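Local coordinates for protein glycerol-3-phosphate dehydrogenase [NAD(+)] (Dunaliella salina, PDB 6IUY) that probably interconverts dihydroxyacetone phosphate and sn-glycerol 3-phosphate with NAD and, through a second, phosphatase-like domain, enables direct conversion of dihydroxyacetone phosphate to glycerol, at residues 120-124 against 251-255; 223-229 against 241-247; 499-503 against 578-584; 585-590 against 603-609. All coordinates share one frame; numbering follows the deposited sequence.

Interaction 1. Residues 120-124 against 251-255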
loop_
_atom_site.group_PDB
_atom_site.type_symbol
_atom_site.label_atom_id
_atom_site.label_comp_id
_atom_site.label_asym_id
_atom_site.label_seq_id
_atom_site.Cartn_x
_atom_site.Cartn_y
_atom_site.Cartn_z
ATOM N N ALA A 120 30.694 -15.337 -17.311
ATOM C CA ALA A 120 30.891 -13.954 -16.929
ATOM C C ALA A 120 29.766 -13.065 -17.464
ATOM O O ALA A 120 29.223 -12.221 -16.736
ATOM C CB ALA A 120 32.242 -13.457 -17.430
ATOM N N LEU A 121 29.429 -13.240 -18.739
ATOM C CA LEU A 121 28.374 -12.440 -19.353
ATOM C C LEU A 121 27.054 -12.660 -18.601
ATOM O O LEU A 121 26.379 -11.702 -18.230
ATOM C CB LEU A 121 28.225 -12.776 -20.846
ATOM C CG LEU A 121 29.405 -12.387 -21.751
ATOM C CD1 LEU A 121 29.341 -13.131 -23.076
ATOM C CD2 LEU A 121 29.457 -10.874 -21.996
ATOM N N LYS A 122 26.698 -13.908 -18.343
ATOM C CA LYS A 122 25.421 -14.168 -17.689
ATOM C C LYS A 122 25.410 -13.598 -16.248
ATOM O O LYS A 122 24.394 -13.084 -15.781
ATOM C CB LYS A 122 25.116 -15.672 -17.717
ATOM C CG LYS A 122 25.100 -16.235 -19.159
ATOM C CD LYS A 122 24.482 -17.622 -19.291
ATOM C CE LYS A 122 22.968 -17.545 -19.331
ATOM N NZ LYS A 122 22.375 -18.874 -19.636
ATOM N N ALA A 123 26.559 -13.652 -15.576
ATOM C CA ALA A 123 26.683 -13.190 -14.199
ATOM C C ALA A 123 26.411 -11.702 -14.057
ATOM O O ALA A 123 26.005 -11.254 -12.984
ATOM C CB ALA A 123 28.071 -13.518 -13.650
ATOM N N ARG A 124 26.635 -10.926 -15.117
ATOM C CA ARG A 124 26.274 -9.507 -15.072
ATOM C C ARG A 124 25.025 -9.169 -15.911
ATOM O O ARG A 124 24.848 -8.028 -16.357
ATOM C CB ARG A 124 27.452 -8.641 -15.524
ATOM C CG ARG A 124 27.722 -8.661 -17.011
ATOM C CD ARG A 124 28.981 -7.858 -17.332
ATOM N NE ARG A 124 30.163 -8.487 -16.753
ATOM C CZ ARG A 124 31.325 -7.872 -16.595
ATOM N NH1 ARG A 124 31.449 -6.609 -16.966
ATOM N NH2 ARG A 124 32.359 -8.512 -16.066
ATOM N N MET A 251 37.258 -11.253 -22.643
ATOM C CA MET A 251 37.089 -11.244 -21.199
ATOM C C MET A 251 37.698 -10.010 -20.544
ATOM O O MET A 251 37.047 -9.330 -19.739
ATOM C CB MET A 251 37.709 -12.503 -20.603
ATOM C CG MET A 251 36.724 -13.630 -20.364
ATOM S SD MET A 251 36.159 -13.631 -18.649
ATOM C CE MET A 251 36.256 -15.370 -18.244
ATOM N N ALA A 252 38.939 -9.711 -20.912
ATOM C CA ALA A 252 39.691 -8.637 -20.281
ATOM C C ALA A 252 39.267 -7.250 -20.755
ATOM O O ALA A 252 39.817 -6.245 -20.303
ATOM C CB ALA A 252 41.184 -8.841 -20.520
ATOM N N LYS A 253 38.313 -7.183 -21.675
ATOM C CA LYS A 253 37.782 -5.886 -22.083
ATOM C C LYS A 253 36.374 -5.699 -21.519
ATOM O O LYS A 253 35.756 -4.645 -21.705
ATOM C CB LYS A 253 37.793 -5.740 -23.606
ATOM C CG LYS A 253 39.203 -5.692 -24.211
ATOM C CD LYS A 253 40.042 -4.594 -23.560
ATOM C CE LYS A 253 41.488 -4.606 -24.049
ATOM N NZ LYS A 253 42.381 -3.773 -23.193
ATOM N N LEU A 254 35.881 -6.724 -20.825
ATOM C CA LEU A 254 34.637 -6.606 -20.050
ATOM C C LEU A 254 34.799 -5.528 -18.984
ATOM O O LEU A 254 35.803 -5.525 -18.256
ATOM C CB LEU A 254 34.268 -7.935 -19.379
ATOM C CG LEU A 254 33.657 -9.058 -20.218
ATOM C CD1 LEU A 254 33.426 -10.288 -19.366
ATOM C CD2 LEU A 254 32.357 -8.606 -20.836
ATOM N N LYS A 255 33.836 -4.613 -18.882
ATOM C CA LYS A 255 33.923 -3.585 -17.844
ATOM C C LYS A 255 33.919 -4.224 -16.446
ATOM O O LYS A 255 33.171 -5.179 -16.180
ATOM C CB LYS A 255 32.781 -2.573 -17.965
ATOM C CG LYS A 255 33.128 -1.215 -17.344
ATOM C CD LYS A 255 31.959 -0.246 -17.402
ATOM C CE LYS A 255 32.350 1.157 -16.934
ATOM N NZ LYS A 255 31.243 2.153 -17.111
#

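Interaction 2. Residues 223-229 against 241-247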
loop_
_atom_site.group_PDB
_atom_site.type_symbol
_atom_site.label_atom_id
_atom_site.label_comp_id
_atom_site.label_asym_id
_atom_site.label_seq_id
_atom_site.Cartn_x
_atom_site.Cartn_y
_atom_site.Cartn_z
ATOM N N ALA A 223 27.471 -4.943 -33.732
ATOM C CA ALA A 223 28.880 -5.163 -33.991
ATOM C C ALA A 223 29.178 -6.646 -34.187
ATOM O O ALA A 223 28.561 -7.510 -33.566
ATOM C CB ALA A 223 29.720 -4.591 -32.859
ATOM N N PHE A 224 30.122 -6.930 -35.077
ATOM C CA PHE A 224 30.579 -8.287 -35.303
ATOM C C PHE A 224 32.015 -8.404 -34.826
ATOM O O PHE A 224 32.882 -7.653 -35.252
ATOM C CB PHE A 224 30.440 -8.666 -36.786
ATOM C CG PHE A 224 31.171 -9.916 -37.177
ATOM C CD1 PHE A 224 31.088 -11.059 -36.407
ATOM C CD2 PHE A 224 31.931 -9.951 -38.335
ATOM C CE1 PHE A 224 31.770 -12.220 -36.778
ATOM C CE2 PHE A 224 32.610 -11.105 -38.712
ATOM C CZ PHE A 224 32.531 -12.237 -37.937
ATOM N N ILE A 225 32.234 -9.324 -33.896
ATOM C CA ILE A 225 33.562 -9.686 -33.437
ATOM C C ILE A 225 33.900 -11.022 -34.062
ATOM O O ILE A 225 33.180 -12.014 -33.855
ATOM C CB ILE A 225 33.645 -9.793 -31.896
ATOM C CG1 ILE A 225 33.460 -8.417 -31.245
ATOM C CG2 ILE A 225 34.959 -10.443 -31.473
ATOM C CD1 ILE A 225 33.302 -8.463 -29.748
ATOM N N CYS A 226 34.971 -11.053 -34.849
ATOM C CA CYS A 226 35.354 -12.296 -35.506
ATOM C C CYS A 226 36.331 -13.062 -34.641
ATOM O O CYS A 226 37.371 -12.533 -34.238
ATOM C CB CYS A 226 35.956 -12.029 -36.886
ATOM S SG CYS A 226 36.712 -13.507 -37.635
ATOM N N PHE A 227 35.991 -14.309 -34.355
ATOM C CA PHE A 227 36.855 -15.178 -33.567
ATOM C C PHE A 227 37.607 -16.181 -34.440
ATOM O O PHE A 227 37.047 -17.190 -34.880
ATOM C CB PHE A 227 36.037 -15.916 -32.518
ATOM C CG PHE A 227 36.844 -16.837 -31.665
ATOM C CD1 PHE A 227 37.532 -16.354 -30.559
ATOM C CD2 PHE A 227 36.903 -18.188 -31.954
ATOM C CE1 PHE A 227 38.264 -17.212 -29.768
ATOM C CE2 PHE A 227 37.628 -19.049 -31.170
ATOM C CZ PHE A 227 38.313 -18.571 -30.080
ATOM N N GLY A 228 38.882 -15.897 -34.675
ATOM C CA GLY A 228 39.732 -16.750 -35.489
ATOM C C GLY A 228 40.642 -17.634 -34.657
ATOM O O GLY A 228 41.737 -17.988 -35.089
ATOM N N GLY A 229 40.189 -17.988 -33.458
ATOM C CA GLY A 229 40.957 -18.861 -32.592
ATOM C C GLY A 229 41.111 -20.243 -33.191
ATOM O O GLY A 229 42.146 -20.885 -33.026
ATOM N N ASP A 241 34.378 -6.094 -36.976
ATOM C CA ASP A 241 34.533 -4.914 -36.137
ATOM C C ASP A 241 35.659 -5.092 -35.134
ATOM O O ASP A 241 36.100 -4.135 -34.494
ATOM C CB ASP A 241 33.229 -4.614 -35.399
ATOM C CG ASP A 241 32.222 -3.905 -36.265
ATOM O OD1 ASP A 241 32.626 -2.973 -36.988
ATOM O OD2 ASP A 241 31.029 -4.273 -36.217
ATOM N N TRP A 242 36.123 -6.325 -34.998
ATOM C CA TRP A 242 37.121 -6.644 -33.995
ATOM C C TRP A 242 37.538 -8.093 -34.215
ATOM O O TRP A 242 36.695 -8.981 -34.256
ATOM C CB TRP A 242 36.546 -6.410 -32.587
ATOM C CG TRP A 242 37.487 -6.631 -31.444
ATOM C CD1 TRP A 242 38.806 -6.961 -31.514
ATOM C CD2 TRP A 242 37.174 -6.533 -30.045
ATOM N NE1 TRP A 242 39.336 -7.077 -30.249
ATOM C CE2 TRP A 242 38.355 -6.822 -29.331
ATOM C CE3 TRP A 242 36.012 -6.231 -29.329
ATOM C CZ2 TRP A 242 38.406 -6.815 -27.938
ATOM C CZ3 TRP A 242 36.064 -6.233 -27.953
ATOM C CH2 TRP A 242 37.254 -6.517 -27.269
ATOM N N PHE A 243 38.833 -8.327 -34.398
ATOM C CA PHE A 243 39.331 -9.682 -34.616
ATOM C C PHE A 243 40.103 -10.157 -33.399
ATOM O O PHE A 243 41.004 -9.465 -32.924
ATOM C CB PHE A 243 40.219 -9.752 -35.870
ATOM C CG PHE A 243 40.895 -11.080 -36.051
ATOM C CD1 PHE A 243 40.180 -12.180 -36.498
ATOM C CD2 PHE A 243 42.239 -11.236 -35.763
ATOM C CE1 PHE A 243 40.794 -13.411 -36.655
ATOM C CE2 PHE A 243 42.859 -12.463 -35.922
ATOM C CZ PHE A 243 42.137 -13.552 -36.368
ATOM N N VAL A 244 39.752 -11.334 -32.893
ATOM C CA VAL A 244 40.416 -11.859 -31.710
ATOM C C VAL A 244 40.823 -13.309 -31.897
ATOM O O VAL A 244 40.207 -14.045 -32.672
ATOM C CB VAL A 244 39.519 -11.738 -30.443
ATOM C CG1 VAL A 244 38.404 -10.721 -30.664
ATOM C CG2 VAL A 244 38.949 -13.089 -30.048
ATOM N N ARG A 245 41.869 -13.711 -31.181
ATOM C CA ARG A 245 42.413 -15.062 -31.286
ATOM C C ARG A 245 42.141 -15.859 -30.016
ATOM O O ARG A 245 41.964 -17.079 -30.055
ATOM C CB ARG A 245 43.916 -15.016 -31.575
ATOM C CG ARG A 245 44.258 -14.594 -32.995
ATOM C CD ARG A 245 45.745 -14.736 -33.279
ATOM N NE ARG A 245 46.043 -14.616 -34.707
ATOM C CZ ARG A 245 46.252 -13.460 -35.339
ATOM N NH1 ARG A 245 46.189 -12.312 -34.668
ATOM N NH2 ARG A 245 46.515 -13.452 -36.644
ATOM N N SER A 246 42.106 -15.154 -28.891
ATOM C CA SER A 246 41.778 -15.764 -27.609
ATOM C C SER A 246 40.524 -15.134 -26.992
ATOM O O SER A 246 40.205 -13.961 -27.252
ATOM C CB SER A 246 42.959 -15.634 -26.647
ATOM O OG SER A 246 42.697 -16.313 -25.431
ATOM N N TYR A 247 39.813 -15.905 -26.173
ATOM C CA TYR A 247 38.640 -15.369 -25.502
ATOM C C TYR A 247 39.029 -14.521 -24.298
ATOM O O TYR A 247 38.233 -13.705 -23.838
ATOM C CB TYR A 247 37.676 -16.490 -25.092
ATOM C CG TYR A 247 36.744 -16.853 -26.219
ATOM C CD1 TYR A 247 36.120 -15.864 -26.964
ATOM C CD2 TYR A 247 36.528 -18.173 -26.574
ATOM C CE1 TYR A 247 35.282 -16.179 -28.007
ATOM C CE2 TYR A 247 35.695 -18.499 -27.616
ATOM C CZ TYR A 247 35.076 -17.499 -28.331
ATOM O OH TYR A 247 34.249 -17.824 -29.378
#

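Interaction 3. Residues 499-503 against 578-584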
loop_
_atom_site.group_PDB
_atom_site.type_symbol
_atom_site.label_atom_id
_atom_site.label_comp_id
_atom_site.label_asym_id
_atom_site.label_seq_id
_atom_site.Cartn_x
_atom_site.Cartn_y
_atom_site.Cartn_z
ATOM N N CYS A 499 2.838 13.082 -3.050
ATOM C CA CYS A 499 3.397 12.415 -4.226
ATOM C C CYS A 499 2.586 12.712 -5.469
ATOM O O CYS A 499 3.136 12.871 -6.564
ATOM C CB CYS A 499 3.458 10.909 -4.025
ATOM S SG CYS A 499 4.939 10.370 -3.194
ATOM N N LYS A 500 1.273 12.780 -5.302
ATOM C CA LYS A 500 0.409 13.055 -6.428
ATOM C C LYS A 500 0.444 14.546 -6.787
ATOM O O LYS A 500 0.396 14.895 -7.963
ATOM C CB LYS A 500 -1.011 12.561 -6.128
ATOM C CG LYS A 500 -1.057 11.030 -5.922
ATOM C CD LYS A 500 -2.484 10.507 -5.767
ATOM C CE LYS A 500 -2.511 9.018 -5.445
ATOM N NZ LYS A 500 -3.821 8.664 -4.830
ATOM N N PHE A 501 0.585 15.423 -5.799
ATOM C CA PHE A 501 0.698 16.855 -6.091
ATOM C C PHE A 501 1.952 17.217 -6.868
ATOM O O PHE A 501 1.990 18.252 -7.525
ATOM C CB PHE A 501 0.688 17.697 -4.813
ATOM C CG PHE A 501 -0.679 18.033 -4.318
ATOM C CD1 PHE A 501 -1.752 17.196 -4.577
ATOM C CD2 PHE A 501 -0.894 19.192 -3.604
ATOM C CE1 PHE A 501 -3.008 17.508 -4.119
ATOM C CE2 PHE A 501 -2.158 19.505 -3.134
ATOM C CZ PHE A 501 -3.207 18.662 -3.393
ATOM N N ILE A 502 2.986 16.384 -6.783
ATOM C CA ILE A 502 4.291 16.792 -7.302
ATOM C C ILE A 502 4.782 15.908 -8.429
ATOM O O ILE A 502 5.365 16.405 -9.392
ATOM C CB ILE A 502 5.327 16.834 -6.172
ATOM C CG1 ILE A 502 5.384 18.258 -5.618
ATOM C CG2 ILE A 502 6.676 16.372 -6.659
ATOM C CD1 ILE A 502 6.105 18.360 -4.345
ATOM N N SER A 503 4.522 14.607 -8.332
ATOM C CA SER A 503 4.826 13.700 -9.433
ATOM C C SER A 503 3.686 12.701 -9.632
ATOM O O SER A 503 3.679 11.627 -9.025
ATOM C CB SER A 503 6.151 12.969 -9.183
ATOM O OG SER A 503 6.240 12.498 -7.849
ATOM N N ARG A 578 3.348 27.277 -2.010
ATOM C CA ARG A 578 2.276 26.893 -2.921
ATOM C C ARG A 578 0.904 27.071 -2.303
ATOM O O ARG A 578 -0.096 26.702 -2.915
ATOM C CB ARG A 578 2.415 25.430 -3.355
ATOM C CG ARG A 578 3.769 25.021 -3.870
ATOM C CD ARG A 578 3.863 25.111 -5.377
ATOM N NE ARG A 578 5.171 24.626 -5.819
ATOM C CZ ARG A 578 5.397 23.403 -6.293
ATOM N NH1 ARG A 578 4.398 22.537 -6.409
ATOM N NH2 ARG A 578 6.621 23.042 -6.653
ATOM N N GLY A 579 0.849 27.595 -1.082
ATOM C CA GLY A 579 -0.418 27.714 -0.367
ATOM C C GLY A 579 -1.099 26.382 -0.071
ATOM O O GLY A 579 -2.314 26.273 -0.159
ATOM N N TRP A 580 -0.327 25.361 0.286
ATOM C CA TRP A 580 -0.909 24.055 0.569
ATOM C C TRP A 580 -0.942 23.723 2.059
ATOM O O TRP A 580 -1.128 22.564 2.418
ATOM C CB TRP A 580 -0.147 22.942 -0.148
ATOM C CG TRP A 580 -0.174 22.973 -1.643
ATOM C CD1 TRP A 580 -1.036 23.671 -2.446
ATOM C CD2 TRP A 580 0.709 22.259 -2.524
ATOM N NE1 TRP A 580 -0.740 23.434 -3.773
ATOM C CE2 TRP A 580 0.323 22.572 -3.849
ATOM C CE3 TRP A 580 1.785 21.389 -2.320
ATOM C CZ2 TRP A 580 0.979 22.044 -4.965
ATOM C CZ3 TRP A 580 2.445 20.862 -3.436
ATOM C CH2 TRP A 580 2.036 21.192 -4.739
ATOM N N GLU A 581 -0.768 24.710 2.931
ATOM C CA GLU A 581 -0.757 24.413 4.366
ATOM C C GLU A 581 -1.961 23.593 4.831
ATOM O O GLU A 581 -1.803 22.701 5.669
ATOM C CB GLU A 581 -0.683 25.693 5.187
ATOM C CG GLU A 581 0.707 26.275 5.294
ATOM C CD GLU A 581 0.737 27.737 4.904
ATOM O OE1 GLU A 581 -0.102 28.129 4.055
ATOM O OE2 GLU A 581 1.589 28.488 5.441
ATOM N N LEU A 582 -3.152 23.866 4.297
ATOM C CA LEU A 582 -4.334 23.118 4.737
ATOM C C LEU A 582 -4.572 21.844 3.925
ATOM O O LEU A 582 -5.346 20.982 4.335
ATOM C CB LEU A 582 -5.586 23.994 4.689
ATOM C CG LEU A 582 -5.435 25.347 5.384
ATOM C CD1 LEU A 582 -6.807 25.945 5.707
ATOM C CD2 LEU A 582 -4.594 25.198 6.631
ATOM N N GLU A 583 -3.905 21.704 2.788
ATOM C CA GLU A 583 -4.017 20.461 2.043
ATOM C C GLU A 583 -3.353 19.321 2.792
ATOM O O GLU A 583 -3.647 18.160 2.552
ATOM C CB GLU A 583 -3.397 20.592 0.655
ATOM C CG GLU A 583 -4.097 21.606 -0.239
ATOM C CD GLU A 583 -5.540 21.250 -0.487
ATOM O OE1 GLU A 583 -5.810 20.093 -0.884
ATOM O OE2 GLU A 583 -6.407 22.125 -0.273
ATOM N N PHE A 584 -2.441 19.652 3.695
ATOM C CA PHE A 584 -1.684 18.625 4.389
ATOM C C PHE A 584 -1.686 18.964 5.859
ATOM O O PHE A 584 -0.697 19.453 6.400
ATOM C CB PHE A 584 -0.258 18.523 3.832
ATOM C CG PHE A 584 -0.194 18.150 2.354
ATOM C CD1 PHE A 584 -0.162 19.134 1.370
ATOM C CD2 PHE A 584 -0.149 16.821 1.956
ATOM C CE1 PHE A 584 -0.104 18.800 0.014
ATOM C CE2 PHE A 584 -0.087 16.481 0.601
ATOM C CZ PHE A 584 -0.062 17.473 -0.363
#

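Interaction 4. Residues 585-590 against 603-609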
loop_
_atom_site.group_PDB
_atom_site.type_symbol
_atom_site.label_atom_id
_atom_site.label_comp_id
_atom_site.label_asym_id
_atom_site.label_seq_id
_atom_site.Cartn_x
_atom_site.Cartn_y
_atom_site.Cartn_z
ATOM N N PRO A 585 -2.826 18.735 6.516
ATOM C CA PRO A 585 -2.977 19.188 7.903
ATOM C C PRO A 585 -1.975 18.529 8.855
ATOM O O PRO A 585 -1.475 19.228 9.717
ATOM C CB PRO A 585 -4.424 18.798 8.249
ATOM C CG PRO A 585 -4.773 17.715 7.275
ATOM C CD PRO A 585 -4.036 18.067 6.010
ATOM N N LEU A 586 -1.670 17.239 8.716
ATOM C CA LEU A 586 -0.782 16.637 9.706
ATOM C C LEU A 586 0.642 17.158 9.536
ATOM O O LEU A 586 1.297 17.483 10.527
ATOM C CB LEU A 586 -0.803 15.107 9.631
ATOM C CG LEU A 586 0.149 14.381 10.607
ATOM C CD1 LEU A 586 -0.236 14.601 12.072
ATOM C CD2 LEU A 586 0.196 12.902 10.302
ATOM N N PHE A 587 1.123 17.233 8.290
ATOM C CA PHE A 587 2.448 17.794 8.016
ATOM C C PHE A 587 2.545 19.182 8.646
ATOM O O PHE A 587 3.548 19.550 9.251
ATOM C CB PHE A 587 2.722 17.896 6.510
ATOM C CG PHE A 587 3.011 16.581 5.846
ATOM C CD1 PHE A 587 3.077 15.412 6.576
ATOM C CD2 PHE A 587 3.230 16.524 4.482
ATOM C CE1 PHE A 587 3.359 14.205 5.944
ATOM C CE2 PHE A 587 3.506 15.326 3.853
ATOM C CZ PHE A 587 3.572 14.165 4.579
ATOM N N THR A 588 1.477 19.949 8.515
ATOM C CA THR A 588 1.493 21.320 8.977
ATOM C C THR A 588 1.460 21.427 10.492
ATOM O O THR A 588 2.184 22.253 11.068
ATOM C CB THR A 588 0.321 22.115 8.395
ATOM O OG1 THR A 588 0.540 22.313 6.998
ATOM C CG2 THR A 588 0.207 23.487 9.077
ATOM N N THR A 589 0.639 20.616 11.162
ATOM C CA THR A 589 0.601 20.774 12.614
ATOM C C THR A 589 1.861 20.191 13.249
ATOM O O THR A 589 2.289 20.666 14.293
ATOM C CB THR A 589 -0.674 20.174 13.267
ATOM O OG1 THR A 589 -0.370 18.955 13.946
ATOM C CG2 THR A 589 -1.772 19.955 12.269
ATOM N N ILE A 590 2.494 19.208 12.614
ATOM C CA ILE A 590 3.802 18.742 13.098
ATOM C C ILE A 590 4.868 19.853 13.071
ATOM O O ILE A 590 5.673 19.971 14.001
ATOM C CB ILE A 590 4.320 17.548 12.273
ATOM C CG1 ILE A 590 3.477 16.299 12.535
ATOM C CG2 ILE A 590 5.786 17.291 12.588
ATOM C CD1 ILE A 590 3.842 15.101 11.652
ATOM N N ILE A 603 -1.531 17.074 18.630
ATOM C CA ILE A 603 -1.044 16.267 17.506
ATOM C C ILE A 603 -2.145 15.376 16.912
ATOM O O ILE A 603 -2.166 15.152 15.709
ATOM C CB ILE A 603 0.172 15.396 17.916
ATOM C CG1 ILE A 603 0.858 14.772 16.688
ATOM C CG2 ILE A 603 -0.231 14.303 18.875
ATOM C CD1 ILE A 603 1.598 15.736 15.837
ATOM N N LEU A 604 -3.063 14.864 17.727
ATOM C CA LEU A 604 -4.134 14.039 17.171
ATOM C C LEU A 604 -5.280 14.918 16.650
ATOM O O LEU A 604 -6.256 14.415 16.113
ATOM C CB LEU A 604 -4.661 13.047 18.207
ATOM C CG LEU A 604 -3.615 12.126 18.849
ATOM C CD1 LEU A 604 -4.190 11.435 20.086
ATOM C CD2 LEU A 604 -3.124 11.101 17.833
ATOM N N ARG A 605 -5.139 16.235 16.803
ATOM C CA ARG A 605 -6.166 17.184 16.369
ATOM C C ARG A 605 -5.708 17.978 15.157
ATOM O O ARG A 605 -5.955 19.186 15.067
ATOM C CB ARG A 605 -6.532 18.147 17.503
ATOM C CG ARG A 605 -7.399 17.540 18.608
ATOM C CD ARG A 605 -8.886 17.794 18.346
ATOM N NE ARG A 605 -9.694 17.517 19.532
ATOM C CZ ARG A 605 -9.863 18.360 20.552
ATOM N NH1 ARG A 605 -9.280 19.559 20.550
ATOM N NH2 ARG A 605 -10.621 18.001 21.584
ATOM N N TYR A 606 -5.053 17.293 14.224
ATOM C CA TYR A 606 -4.440 17.942 13.074
ATOM C C TYR A 606 -5.438 18.694 12.174
ATOM O O TYR A 606 -5.142 19.802 11.727
ATOM C CB TYR A 606 -3.673 16.907 12.255
ATOM C CG TYR A 606 -4.445 15.642 11.996
ATOM C CD1 TYR A 606 -5.308 15.533 10.906
ATOM C CD2 TYR A 606 -4.320 14.553 12.842
ATOM C CE1 TYR A 606 -6.017 14.359 10.667
ATOM C CE2 TYR A 606 -5.024 13.379 12.613
ATOM C CZ TYR A 606 -5.865 13.286 11.526
ATOM O OH TYR A 606 -6.551 12.113 11.315
ATOM N N ARG A 607 -6.603 18.100 11.905
ATOM C CA ARG A 607 -7.655 18.758 11.112
ATOM C C ARG A 607 -7.957 20.156 11.643
ATOM O O ARG A 607 -8.358 21.053 10.901
ATOM C CB ARG A 607 -8.944 17.914 11.112
ATOM C CG ARG A 607 -9.063 16.906 9.969
ATOM C CD ARG A 607 -9.678 15.584 10.442
ATOM N NE ARG A 607 -9.294 14.478 9.559
ATOM C CZ ARG A 607 -9.650 13.200 9.731
ATOM N NH1 ARG A 607 -10.422 12.843 10.759
ATOM N NH2 ARG A 607 -9.238 12.271 8.867
ATOM N N VAL A 608 -7.732 20.346 12.936
ATOM C CA VAL A 608 -8.032 21.613 13.593
ATOM C C VAL A 608 -6.778 22.431 13.875
ATOM O O VAL A 608 -6.778 23.657 13.742
ATOM C CB VAL A 608 -8.768 21.382 14.920
ATOM C CG1 VAL A 608 -8.878 22.682 15.691
ATOM C CG2 VAL A 608 -10.136 20.767 14.668
ATOM N N ALA A 609 -5.712 21.743 14.280
ATOM C CA ALA A 609 -4.466 22.404 14.659
ATOM C C ALA A 609 -3.757 23.068 13.469
ATOM O O ALA A 609 -2.913 23.951 13.647
ATOM C CB ALA A 609 -3.543 21.408 15.329
#

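Interaction 1. Residues 120-124 against 251-255
The Arg124 guanidinium carries Leu254 on one face, CD1 lying 3.8 Å above its plane toward the rim, and meets the Lys255 carbonyl at its edge. This joins the C-terminal end of helix 114-123, in the haloacid dehalogenase-like domain, to the linker that leads into strand 257-262 of the NAD-binding domain. The linker starts with a type I beta turn from Met251 to Leu254, closed by Leu254 N to Met251 O (3.1 Å). Arg124 is the first residue past the helix. Its CG sits between the backbone N and the carbonyl carbon (chi1 74°), and the chain bends again at chi3, carrying NH1 to Lys255 O. The Arg124 NH1 to Lys255 O hydrogen bond is modelled at 2.4 Å, too short to be trusted in length. NH2 is hydrogen-bonded to Gly287 O. Leu121 CD2 meets Leu254 CD2 at 3.9 Å, the two side chains crossing at about a right angle. Ala120 CB touches Leu254 CD1 at 3.9 Å and Met251 SD at 4.1 Å.

Interaction 2. Residues 223-229 against 241-247
Phe227 and Tyr247 lie flat on one another in an offset stack, centroids 4.0 Å apart and planes 8° from parallel. The other face of the Phe227 ring takes Gly229 N near its rim, while Val244 CG2 stands at the ring edge. Strands 223-227 and 242-244 run parallel, as ends of a beta-alpha-beta unit, at the margin of the Rossmann-like sheet of the phosphatase-type domain. On the sheet face that carries Phe227, Ile225 and Trp242 lie side by side, pointing the same way, with Ile225 CD1 3.5 Å from Trp242 CE3. On the opposite sheet face, Cys226 SG (chi1 170°, pointing away from its own N) approaches the Phe243 ring edge-on, 5.2 Å from its centroid. A leucine in place of Tyr247 would probably leave the Phe227 ring without its flat partner and Thr45 O without its hydroxyl partner. Backbone bonds such as Val244 N to Cys226 O (3.0 Å) join the strands. Next to Trp242, Asp241 OD2 accepts Phe224 N at 3.0 Å through its anti lone pair, while Asp241 N bonds to Phe224 O (2.8 Å). The carboxylate thus prolongs the backbone ladder, satisfying an amide this neighbour's main chain does not reach.

Interaction 3. Residues 499-503 against 578-584
Phe501, near the end of helix 481-502, runs its side chain between Trp580 and Phe584. Its CB already touches the indole, 3.7 Å from Trp580 CH2, and CG comes 4.0 Å from Phe584 CZ. CD2 then stands over the centre of the Trp580 six-membered ring, 3.4 Å above the plane, making an edge-to-face pair with planes at 74°. CE2 meets Phe584 CE1 at 3.8 Å; here the roles are exchanged, the edge of Phe584 facing the Phe501 ring at 78°. At the tip, CZ lies 3.9 Å from Glu583 OE1, which approaches the ring edge and is salt-bridged to Lys497; that lysine also makes a cation-pi contact with Phe584. Arg578 CB covers the indole face turned from Phe501, while Ile502 CG1 lies at the indole edge. Trp580 follows Gly579, whose positive phi closes helix 564-577 in a Schellman motif. Cutting Trp580 back to an alanine would probably open a gap between Arg578 CB and Phe501, leaving CD2 of Phe501 without an aromatic face. This aromatic cluster of Phe501, Trp580 and Phe584 joins the end of one helix to the interhelical loop 578-584 of the largely helical C-terminal dehydrogenase domain.

Interaction 4. Residues 585-590 against 603-609
Helix 585-594 of the C-terminal helical domain packs its first turns on the short helix 606-609 and the residues before it, close to the subunit interface, beginning with Leu586 against Tyr606. Tyr606 CB lies 3.9 Å from Leu586 CA and 4.1 Å from Leu586 CD1. Chi1 of 47° tucks the Tyr606 ring over its own backbone, where it obliquely meets Leu586 CD1 and Pro585 CG. Pro585 CB also comes 3.7 Å from Tyr606 O. Ile590 CG1 meets Ile603 CD1 at 3.8 Å, the side chains crossing at a slant, and Leu586 CD1 closes the same apolar patch. Thr589 faces helix 606-609, its CB 3.7 Å from Ala609 CB; its rotation is doubtful, because CG2 is modelled too near Pro585 O. The Tyr606 hydroxyl leaves the patch to bond to Glu423 OE1 of the second subunit. Between the segments the chemistry is thus largely apolar van der Waals contact, the Tyr606 ring and carbonyl oxygen included; its hydroxyl serves the dimer, and Thr589 OG1 lacks a partner in the model, though that doubtful rotation leaves this unsure.

The four contacts fall into two pairs, one in the phosphatase-type half and its linker, the other in the C-terminal dehydrogenase domain; interaction 2 lies across the chain's centre from 3 and 4, its centre 68 Å from that of interaction 4. Interaction 2 is nested within the loop that interaction 1 closes; their centres are 15 Å apart, and Lys253 CG packs on Trp242 CH2 at 3.7 Å. Interactions 3 and 4 follow in series, also 15 Å between centres, joined by a probable hydrogen bond between Glu581 O and Thr588 OG1 (2.7 Å). The Phe227 side chain is about 9 Å from the magnesium ion, that of Ile590 about 13 Å from the bound dihydroxyacetone phosphate.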